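Local coordinates for protein galactose-1-phosphate uridylyltransferase (Pyrobaculum aerophilum str. IM2, PDB 6K9Z) that probably transfers uridylyl groups between UDP-glucose and hexose 1-phosphates in galactose metabolism, using a zinc-containing nucleotide-binding fold, at residues A[45-50]-A[104-109]; A[80-85]-A[139-144]. The protein carries 1 engineered substitution. All coordinates share one frame; numbering follows the deposited sequence.

Both contacts belong to the N-terminal half of the chain and lie on one antiparallel sheet, in which strand 46-49 is one outermost strand and strand 76-81 its neighbour. Contact 1 is a surface contact: this edge strand meets helix 96-114 through a few aliphatic groups, with no hydrogen bond across. Contact 2 is buried and joins strand 76-81 to strand 140-146 by backbone bonds, with a carboxylate-hydroxyl bond beside them. The two meet where Leu-46 O lies 2.7 Å from Val-81 N, a probable hydrogen bond between neighbouring strands. Each also reaches the same UDP, contact 1 through Asn-50 at the ribose and contact 2 through Tyr-144 at the diphosphate.

Contact 1 (A[45-50]-A[104-109]); sequences VLILPN and TAVAEA. With UDP (uridine-5'-diphosphate), chain G.
Aliphatic packing of a strand against a helix, near the surface, joins Val-45 and Ile-47 to Ala-105, Val-106 and Ala-109. Strand 46-49 is the outermost at one side of the sheet, and helix 96-114 passes it with short-segment axes 9.4 Å apart and inclined at 44°. Ile-47 does most of the work: with CG1 anti to its carbonyl carbon (chi1 -62°) and the chain extended to CD1, its methyl tip reaches the helix, 3.6 Å from Ala-105 O and 4.1 Å from Ala-109 CB. Alanines one turn apart suit this surface because their short methyls let the longer isoleucine approach the helix backbone. Val-45 adds a second point, its CG1 lying 3.9 Å from Ala-105 CB. Val-106, only lightly touched by Ile-47, also packs on Phe-122 and Phe-124 of strand 121-128. Beyond the strand, Asn-50 faces the nucleotide: its amide spans both ribose hydroxyls, OD1 accepting from UDP O2' at 2.7 Å and ND2 donating to UDP O3' at a modelled 2.5 Å, unusually short. OD1 also accepts from Tyr-52 N. A helix laid on an antiparallel sheet whose other side holds the nucleotide is characteristic of the HIT-like fold of this transferase family.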
ATOM      1  N   VAL A  45     -13.844 -27.242   7.978  1.00 25.66           N
ATOM      2  CA  VAL A  45     -12.853 -26.134   7.958  1.00 24.31           C
ATOM      3  C   VAL A  45     -11.533 -26.673   8.484  1.00 24.72           C
ATOM      4  O   VAL A  45     -11.535 -27.472   9.407  1.00 24.56           O
ATOM      5  CB  VAL A  45     -13.315 -24.920   8.783  1.00 23.68           C
ATOM      6  CG1 VAL A  45     -12.239 -23.859   8.861  1.00 22.75           C
ATOM      7  CG2 VAL A  45     -14.621 -24.339   8.251  1.00 24.43           C
ATOM      8  N   LEU A  46     -10.438 -26.258   7.867  1.00 24.81           N
ATOM      9  CA  LEU A  46      -9.098 -26.718   8.249  1.00 26.26           C
ATOM     10  C   LEU A  46      -8.197 -25.515   8.423  1.00 25.87           C
ATOM     11  O   LEU A  46      -8.184 -24.699   7.517  1.00 25.80           O
ATOM     12  CB  LEU A  46      -8.606 -27.606   7.112  1.00 29.04           C
ATOM     13  CG  LEU A  46      -7.715 -28.738   7.554  1.00 32.50           C
ATOM     14  CD1 LEU A  46      -8.442 -29.575   8.589  1.00 33.90           C
ATOM     15  CD2 LEU A  46      -7.296 -29.574   6.355  1.00 34.47           C
ATOM     16  N   ILE A  47      -7.467 -25.416   9.538  1.00 25.47           N
ATOM     17  CA  ILE A  47      -6.436 -24.366   9.728  1.00 24.89           C
ATOM     18  C   ILE A  47      -5.098 -25.097   9.742  1.00 27.33           C
ATOM     19  O   ILE A  47      -4.891 -25.941  10.625  1.00 28.48           O
ATOM     20  CB  ILE A  47      -6.706 -23.517  10.972  1.00 24.64           C
ATOM     21  CG1 ILE A  47      -8.048 -22.805  10.795  1.00 24.25           C
ATOM     22  CG2 ILE A  47      -5.550 -22.562  11.251  1.00 24.01           C
ATOM     23  CD1 ILE A  47      -8.402 -21.841  11.877  1.00 24.26           C
ATOM     24  N   LEU A  48      -4.208 -24.796   8.903  1.00 26.14           N
ATOM     25  CA  LEU A  48      -2.995 -25.604   8.724  1.00 28.42           C
ATOM     26  C   LEU A  48      -1.801 -24.724   8.442  1.00 26.35           C
ATOM     27  O   LEU A  48      -1.942 -23.563   8.063  1.00 24.20           O
ATOM     28  CB  LEU A  48      -3.218 -26.662   7.651  1.00 33.26           C
ATOM     29  CG  LEU A  48      -3.527 -26.225   6.240  1.00 36.35           C
ATOM     30  CD1 LEU A  48      -2.246 -25.822   5.526  1.00 39.86           C
ATOM     31  CD2 LEU A  48      -4.116 -27.430   5.517  1.00 40.76           C
ATOM     32  N   PRO A  49      -0.626 -25.245   8.790  1.00 26.00           N
ATOM     33  CA  PRO A  49       0.606 -24.474   8.672  1.00 25.46           C
ATOM     34  C   PRO A  49       0.868 -24.063   7.219  1.00 25.31           C
ATOM     35  O   PRO A  49       0.658 -24.864   6.339  1.00 25.55           O
ATOM     36  CB  PRO A  49       1.701 -25.451   9.123  1.00 27.58           C
ATOM     37  CG  PRO A  49       0.995 -26.387  10.067  1.00 29.03           C
ATOM     38  CD  PRO A  49      -0.402 -26.506   9.501  1.00 28.20           C
ATOM     39  N   ASN A  50       1.278 -22.812   7.010  1.00 24.14           N
ATOM     40  CA  ASN A  50       1.615 -22.357   5.637  1.00 25.08           C
ATOM     41  C   ASN A  50       2.889 -23.094   5.207  1.00 26.59           C
ATOM     42  O   ASN A  50       3.803 -23.196   6.028  1.00 26.94           O
ATOM     43  CB  ASN A  50       1.794 -20.841   5.571  1.00 23.49           C
ATOM     44  CG  ASN A  50       1.806 -20.313   4.154  1.00 24.20           C
ATOM     45  OD1 ASN A  50       2.664 -20.680   3.358  1.00 25.12           O
ATOM     46  ND2 ASN A  50       0.854 -19.455   3.832  1.00 23.05           N
ATOM     47  N   THR A 104     -15.841 -19.319  13.656  1.00 18.43           N
ATOM     48  CA  THR A 104     -15.699 -20.049  14.922  1.00 19.47           C
ATOM     49  C   THR A 104     -14.314 -20.669  14.993  1.00 19.30           C
ATOM     50  O   THR A 104     -13.696 -20.544  16.071  1.00 19.11           O
ATOM     51  CB  THR A 104     -16.793 -21.097  15.106  1.00 20.71           C
ATOM     52  OG1 THR A 104     -18.043 -20.391  15.118  1.00 20.70           O
ATOM     53  CG2 THR A 104     -16.611 -21.826  16.414  1.00 22.29           C
ATOM     54  N   ALA A 105     -13.858 -21.301  13.908  1.00 19.45           N
ATOM     55  CA  ALA A 105     -12.533 -21.957  13.888  1.00 19.78           C
ATOM     56  C   ALA A 105     -11.429 -20.883  14.032  1.00 18.77           C
ATOM     57  O   ALA A 105     -10.405 -21.139  14.725  1.00 19.23           O
ATOM     58  CB  ALA A 105     -12.339 -22.759  12.640  1.00 20.23           C
ATOM     59  N   VAL A 106     -11.581 -19.748  13.359  1.00 17.75           N
ATOM     60  CA  VAL A 106     -10.567 -18.658  13.449  1.00 17.49           C
ATOM     61  C   VAL A 106     -10.547 -18.117  14.882  1.00 17.63           C
ATOM     62  O   VAL A 106      -9.443 -17.964  15.445  1.00 16.92           O
ATOM     63  CB  VAL A 106     -10.814 -17.560  12.419  1.00 17.21           C
ATOM     64  CG1 VAL A 106      -9.906 -16.366  12.628  1.00 17.69           C
ATOM     65  CG2 VAL A 106     -10.658 -18.113  11.020  1.00 17.44           C
ATOM     66  N   ALA A 107     -11.714 -17.944  15.494  1.00 17.26           N
ATOM     67  CA  ALA A 107     -11.747 -17.470  16.889  1.00 18.03           C
ATOM     68  C   ALA A 107     -11.027 -18.507  17.795  1.00 19.45           C
ATOM     69  O   ALA A 107     -10.317 -18.090  18.711  1.00 19.41           O
ATOM     70  CB  ALA A 107     -13.161 -17.186  17.306  1.00 18.21           C
ATOM     71  N   GLU A 108     -11.271 -19.808  17.596  1.00 20.38           N
ATOM     72  CA  GLU A 108     -10.674 -20.840  18.482  1.00 22.59           C
ATOM     73  C   GLU A 108      -9.155 -20.752  18.356  1.00 21.30           C
ATOM     74  O   GLU A 108      -8.474 -20.835  19.384  1.00 20.91           O
ATOM     75  CB  GLU A 108     -11.181 -22.252  18.166  1.00 26.43           C
ATOM     76  CG  GLU A 108     -12.640 -22.423  18.530  1.00 30.40           C
ATOM     77  CD  GLU A 108     -13.305 -23.731  18.108  1.00 35.88           C
ATOM     78  OE1 GLU A 108     -12.750 -24.456  17.204  1.00 42.78           O
ATOM     79  OE2 GLU A 108     -14.392 -24.016  18.669  1.00 41.28           O
ATOM     80  N   ALA A 109      -8.661 -20.574  17.130  1.00 19.86           N
ATOM     81  CA  ALA A 109      -7.212 -20.424  16.844  1.00 19.88           C
ATOM     82  C   ALA A 109      -6.714 -19.202  17.622  1.00 19.34           C
ATOM     83  O   ALA A 109      -5.604 -19.289  18.208  1.00 19.65           O
ATOM     84  CB  ALA A 109      -6.944 -20.294  15.370  1.00 19.65           C
TER
HETATM   85  N1  UDP G 405       0.296 -22.146   0.262  1.00 50.53           N
HETATM   86  C2  UDP G 405       0.543 -23.247   1.093  1.00 52.26           C
HETATM   87  N3  UDP G 405       0.824 -24.443   0.585  1.00 57.61           N
HETATM   88  C4  UDP G 405       0.911 -24.586  -0.720  1.00 56.78           C
HETATM   89  C5  UDP G 405       0.707 -23.539  -1.577  1.00 54.31           C
HETATM   90  C6  UDP G 405       0.408 -22.312  -1.038  1.00 53.88           C
HETATM   91  O2  UDP G 405       0.477 -23.196   2.287  1.00 48.25           O
HETATM   92  O4  UDP G 405       1.161 -25.682  -1.188  1.00 61.04           O
HETATM   93  C1' UDP G 405       0.040 -20.804   0.746  1.00 47.06           C
HETATM   94  C2' UDP G 405       1.255 -20.056   0.197  1.00 46.67           C
HETATM   95  O2' UDP G 405       2.530 -20.375   0.710  1.00 41.24           O
HETATM   96  C3' UDP G 405       0.903 -18.621   0.438  1.00 40.06           C
HETATM   97  C4' UDP G 405      -0.535 -18.616   0.151  1.00 46.27           C
HETATM   98  O4' UDP G 405      -0.937 -19.991   0.110  1.00 46.95           O
HETATM   99  O3' UDP G 405       1.182 -18.153   1.714  1.00 40.37           O
HETATM  100  C5' UDP G 405      -0.451 -17.818  -1.138  1.00 54.67           C
HETATM  101  O5' UDP G 405       0.047 -16.474  -0.911  1.00 63.43           O
HETATM  102  PA  UDP G 405       1.541 -15.843  -0.606  1.00 71.02           P
HETATM  103  O1A UDP G 405       2.660 -16.560  -1.328  1.00 68.71           O
HETATM  104  O2A UDP G 405       1.455 -14.461  -1.170  1.00 62.26           O
HETATM  105  O3A UDP G 405       1.692 -15.836   1.019  1.00 38.42           O
HETATM  106  PB  UDP G 405       2.875 -15.688   2.018  1.00 21.82           P
HETATM  107  O1B UDP G 405       3.621 -16.823   1.676  1.00 41.19           O
HETATM  108  O2B UDP G 405       2.329 -15.683   3.383  1.00 24.22           O
HETATM  109  O3B UDP G 405       3.582 -14.512   1.675  1.00 35.69           O

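Contact 2 (A[80-85]-A[139-144]); sequences VVETPQ and PFSQIY. Engineered in segment 139-144: Phe-140 (natural residue His). With UDP (uridine-5'-diphosphate), chain G.
Val-80 and Ser-141 form a hydrogen-bonded pair of antiparallel strands in the half-barrel sheet, and Val-81 with Phe-140 makes the adjoining non-hydrogen-bonded pair. Val-80 N donates to Ser-141 O at 2.8 Å, and Ser-141 N returns a bond to Val-80 O at 2.9 Å. A weak bond, Glu-82 N to Pro-139 O, continues the pairing as the first strand gives way to a loop.

The packing is tight on the face bearing Val-80 and Ser-141. Val-80 CG2 comes to 3.5 Å from Ile-143 CD1, and Ile-102 and Val-106 of helix 96-114 cover the valine, a fitting place for a compact branched residue. Glu-82, its chain extended beyond CG, lies across the second strand, and its OE2 accepts from Ser-141 OG at 2.9 Å on the anti side, 18° out of the carboxylate plane. Its OE1 makes a salt bridge to Arg-126, so the buried carboxylate has partners at both oxygens. Thr-83, also buried, rests its CG2 3.8 Å from Pro-139 CG.

The loose side is at exposed Gln-85, whose side chain stays at least 6.6 Å from segment 139-144; it touches there by its backbone O, 3.7 Å from Pro-139 CD. Thr-83 OG1 accepts from Gln-85 N in an ST turn just before His-86, a zinc ligand; Thr-83 O bonds to His-138, another ligand of that zinc.

On the opposite face, Phe-140 is an engineered replacement for the histidine predicted to carry the uridylyl group. UDP O4' lies at an oblique position to its ring, 4.2 Å from CE2. Farther along the strand, a phenol long enough to span to the diphosphate meets it at the ring's edge: Tyr-144 OH donates to UDP O2B at 2.7 Å.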
ATOM      1  N   VAL A  80      -6.304 -20.877   6.332  1.00 18.81           N
ATOM      2  CA  VAL A  80      -7.686 -21.269   6.708  1.00 19.24           C
ATOM      3  C   VAL A  80      -8.320 -21.804   5.412  1.00 20.29           C
ATOM      4  O   VAL A  80      -8.669 -20.958   4.543  1.00 19.85           O
ATOM      5  CB  VAL A  80      -8.464 -20.069   7.250  1.00 18.78           C
ATOM      6  CG1 VAL A  80      -9.918 -20.433   7.588  1.00 19.75           C
ATOM      7  CG2 VAL A  80      -7.741 -19.419   8.444  1.00 18.71           C
ATOM      8  N   VAL A  81      -8.480 -23.114   5.317  1.00 20.20           N
ATOM      9  CA  VAL A  81      -9.196 -23.750   4.186  1.00 21.31           C
ATOM     10  C   VAL A  81     -10.664 -23.671   4.559  1.00 21.64           C
ATOM     11  O   VAL A  81     -11.093 -24.373   5.501  1.00 22.10           O
ATOM     12  CB  VAL A  81      -8.708 -25.165   3.877  1.00 22.01           C
ATOM     13  CG1 VAL A  81      -9.278 -25.667   2.561  1.00 23.00           C
ATOM     14  CG2 VAL A  81      -7.204 -25.279   3.896  1.00 22.02           C
ATOM     15  N   GLU A  82     -11.403 -22.875   3.805  1.00 21.29           N
ATOM     16  CA  GLU A  82     -12.742 -22.373   4.165  1.00 21.53           C
ATOM     17  C   GLU A  82     -13.864 -23.384   3.899  1.00 22.64           C
ATOM     18  O   GLU A  82     -14.941 -23.160   4.425  1.00 22.62           O
ATOM     19  CB  GLU A  82     -12.982 -21.080   3.419  1.00 21.33           C
ATOM     20  CG  GLU A  82     -12.119 -19.955   3.954  1.00 20.88           C
ATOM     21  CD  GLU A  82     -12.185 -18.712   3.067  1.00 21.76           C
ATOM     22  OE1 GLU A  82     -12.776 -18.829   1.967  1.00 23.30           O
ATOM     23  OE2 GLU A  82     -11.807 -17.623   3.552  1.00 21.13           O
ATOM     24  N   THR A  83     -13.609 -24.395   3.074  1.00 23.44           N
ATOM     25  CA  THR A  83     -14.602 -25.413   2.629  1.00 24.87           C
ATOM     26  C   THR A  83     -13.811 -26.536   1.996  1.00 25.61           C
ATOM     27  O   THR A  83     -12.763 -26.267   1.412  1.00 25.65           O
ATOM     28  CB  THR A  83     -15.586 -24.829   1.598  1.00 25.25           C
ATOM     29  OG1 THR A  83     -16.375 -25.875   1.053  1.00 26.51           O
ATOM     30  CG2 THR A  83     -14.867 -24.141   0.443  1.00 25.67           C
ATOM     31  N   PRO A  84     -14.276 -27.798   2.074  1.00 27.01           N
ATOM     32  CA  PRO A  84     -13.677 -28.894   1.325  1.00 28.96           C
ATOM     33  C   PRO A  84     -13.945 -28.790  -0.196  1.00 30.44           C
ATOM     34  O   PRO A  84     -13.239 -29.384  -0.949  1.00 30.83           O
ATOM     35  CB  PRO A  84     -14.333 -30.139   1.990  1.00 29.92           C
ATOM     36  CG  PRO A  84     -15.640 -29.661   2.570  1.00 29.57           C
ATOM     37  CD  PRO A  84     -15.399 -28.225   2.936  1.00 27.79           C
ATOM     38  N   GLN A  85     -14.941 -27.984  -0.583  1.00 31.69           N
ATOM     39  CA  GLN A  85     -15.339 -27.844  -2.011  1.00 34.34           C
ATOM     40  C   GLN A  85     -14.423 -26.849  -2.733  1.00 33.50           C
ATOM     41  O   GLN A  85     -14.371 -25.678  -2.325  1.00 31.73           O
ATOM     42  CB  GLN A  85     -16.790 -27.369  -2.109  1.00 36.78           C
ATOM     43  CG  GLN A  85     -17.808 -28.416  -1.685  1.00 41.35           C
ATOM     44  CD  GLN A  85     -19.227 -27.923  -1.832  1.00 44.76           C
ATOM     45  OE1 GLN A  85     -20.180 -28.698  -1.807  1.00 51.81           O
ATOM     46  NE2 GLN A  85     -19.381 -26.619  -1.990  1.00 45.16           N
ATOM     47  N   PRO A 139     -11.079 -21.802  -2.119  1.00 22.93           N
ATOM     48  CA  PRO A 139     -11.382 -20.748  -1.160  1.00 21.85           C
ATOM     49  C   PRO A 139     -10.531 -20.912   0.099  1.00 21.07           C
ATOM     50  O   PRO A 139     -10.577 -21.955   0.741  1.00 21.15           O
ATOM     51  CB  PRO A 139     -12.848 -20.962  -0.789  1.00 22.12           C
ATOM     52  CG  PRO A 139     -13.409 -21.639  -1.990  1.00 23.46           C
ATOM     53  CD  PRO A 139     -12.298 -22.565  -2.446  1.00 23.91           C
ATOM     54  N   PHE A 140      -9.807 -19.859   0.443  1.00 20.18           N
ATOM     55  CA  PHE A 140      -8.953 -19.846   1.658  1.00 19.71           C
ATOM     56  C   PHE A 140      -8.711 -18.400   2.084  1.00 19.18           C
ATOM     57  O   PHE A 140      -8.762 -17.446   1.269  1.00 18.93           O
ATOM     58  CB  PHE A 140      -7.630 -20.590   1.468  1.00 20.46           C
ATOM     59  CG  PHE A 140      -6.620 -19.839   0.649  1.00 21.21           C
ATOM     60  CD1 PHE A 140      -6.671 -19.888  -0.730  1.00 22.80           C
ATOM     61  CD2 PHE A 140      -5.647 -19.060   1.240  1.00 20.61           C
ATOM     62  CE1 PHE A 140      -5.765 -19.182  -1.501  1.00 23.48           C
ATOM     63  CE2 PHE A 140      -4.741 -18.340   0.470  1.00 21.17           C
ATOM     64  CZ  PHE A 140      -4.810 -18.395  -0.895  1.00 22.74           C
ATOM     65  N   SER A 141      -8.337 -18.297   3.343  1.00 18.45           N
ATOM     66  CA  SER A 141      -7.849 -17.054   3.978  1.00 17.73           C
ATOM     67  C   SER A 141      -6.555 -17.380   4.756  1.00 16.86           C
ATOM     68  O   SER A 141      -6.143 -18.523   4.784  1.00 16.42           O
ATOM     69  CB  SER A 141      -8.965 -16.418   4.809  1.00 17.91           C
ATOM     70  OG  SER A 141      -9.732 -17.362   5.517  1.00 21.19           O
ATOM     71  N   GLN A 142      -5.990 -16.389   5.417  1.00 15.91           N
ATOM     72  CA  GLN A 142      -4.665 -16.515   6.033  1.00 16.44           C
ATOM     73  C   GLN A 142      -4.732 -15.928   7.437  1.00 15.84           C
ATOM     74  O   GLN A 142      -5.455 -14.964   7.671  1.00 15.52           O
ATOM     75  CB  GLN A 142      -3.579 -15.850   5.168  1.00 17.01           C
ATOM     76  CG  GLN A 142      -3.321 -16.556   3.824  1.00 18.22           C
ATOM     77  CD  GLN A 142      -2.085 -16.026   3.151  1.00 20.06           C
ATOM     78  OE1 GLN A 142      -0.935 -16.182   3.621  1.00 22.47           O
ATOM     79  NE2 GLN A 142      -2.315 -15.396   2.026  1.00 19.25           N
ATOM     80  N   ILE A 143      -3.918 -16.501   8.312  1.00 15.70           N
ATOM     81  CA  ILE A 143      -3.616 -15.910   9.637  1.00 15.29           C
ATOM     82  C   ILE A 143      -2.094 -15.766   9.793  1.00 15.68           C
ATOM     83  O   ILE A 143      -1.378 -16.754   9.571  1.00 15.40           O
ATOM     84  CB  ILE A 143      -4.171 -16.805  10.754  1.00 15.86           C
ATOM     85  CG1 ILE A 143      -5.698 -16.957  10.705  1.00 15.99           C
ATOM     86  CG2 ILE A 143      -3.723 -16.233  12.099  1.00 16.37           C
ATOM     87  CD1 ILE A 143      -6.219 -18.213  11.368  1.00 16.70           C
ATOM     88  N   TYR A 144      -1.629 -14.593  10.217  1.00 15.82           N
ATOM     89  CA  TYR A 144      -0.258 -14.428  10.730  1.00 16.04           C
ATOM     90  C   TYR A 144      -0.404 -14.164  12.216  1.00 16.06           C
ATOM     91  O   TYR A 144      -1.112 -13.205  12.598  1.00 15.61           O
ATOM     92  CB  TYR A 144       0.482 -13.267  10.087  1.00 16.30           C
ATOM     93  CG  TYR A 144       0.790 -13.321   8.611  1.00 16.48           C
ATOM     94  CD1 TYR A 144       0.807 -14.500   7.867  1.00 16.60           C
ATOM     95  CD2 TYR A 144       1.104 -12.130   7.948  1.00 16.48           C
ATOM     96  CE1 TYR A 144       1.125 -14.498   6.521  1.00 17.33           C
ATOM     97  CE2 TYR A 144       1.437 -12.126   6.603  1.00 16.89           C
ATOM     98  CZ  TYR A 144       1.450 -13.310   5.888  1.00 17.22           C
ATOM     99  OH  TYR A 144       1.741 -13.341   4.566  1.00 17.70           O
TER
HETATM  100  N1  UDP G 405       0.296 -22.146   0.262  1.00 50.53           N
HETATM  101  C2  UDP G 405       0.543 -23.247   1.093  1.00 52.26           C
HETATM  102  N3  UDP G 405       0.824 -24.443   0.585  1.00 57.61           N
HETATM  103  C4  UDP G 405       0.911 -24.586  -0.720  1.00 56.78           C
HETATM  104  C5  UDP G 405       0.707 -23.539  -1.577  1.00 54.31           C
HETATM  105  C6  UDP G 405       0.408 -22.312  -1.038  1.00 53.88           C
HETATM  106  O2  UDP G 405       0.477 -23.196   2.287  1.00 48.25           O
HETATM  107  O4  UDP G 405       1.161 -25.682  -1.188  1.00 61.04           O
HETATM  108  C1' UDP G 405       0.040 -20.804   0.746  1.00 47.06           C
HETATM  109  C2' UDP G 405       1.255 -20.056   0.197  1.00 46.67           C
HETATM  110  O2' UDP G 405       2.530 -20.375   0.710  1.00 41.24           O
HETATM  111  C3' UDP G 405       0.903 -18.621   0.438  1.00 40.06           C
HETATM  112  C4' UDP G 405      -0.535 -18.616   0.151  1.00 46.27           C
HETATM  113  O4' UDP G 405      -0.937 -19.991   0.110  1.00 46.95           O
HETATM  114  O3' UDP G 405       1.182 -18.153   1.714  1.00 40.37           O
HETATM  115  C5' UDP G 405      -0.451 -17.818  -1.138  1.00 54.67           C
HETATM  116  O5' UDP G 405       0.047 -16.474  -0.911  1.00 63.43           O
HETATM  117  PA  UDP G 405       1.541 -15.843  -0.606  1.00 71.02           P
HETATM  118  O1A UDP G 405       2.660 -16.560  -1.328  1.00 68.71           O
HETATM  119  O2A UDP G 405       1.455 -14.461  -1.170  1.00 62.26           O
HETATM  120  O3A UDP G 405       1.692 -15.836   1.019  1.00 38.42           O
HETATM  121  PB  UDP G 405       2.875 -15.688   2.018  1.00 21.82           P
HETATM  122  O1B UDP G 405       3.621 -16.823   1.676  1.00 41.19           O
HETATM  123  O2B UDP G 405       2.329 -15.683   3.383  1.00 24.22           O
HETATM  124  O3B UDP G 405       3.582 -14.512   1.675  1.00 35.69           O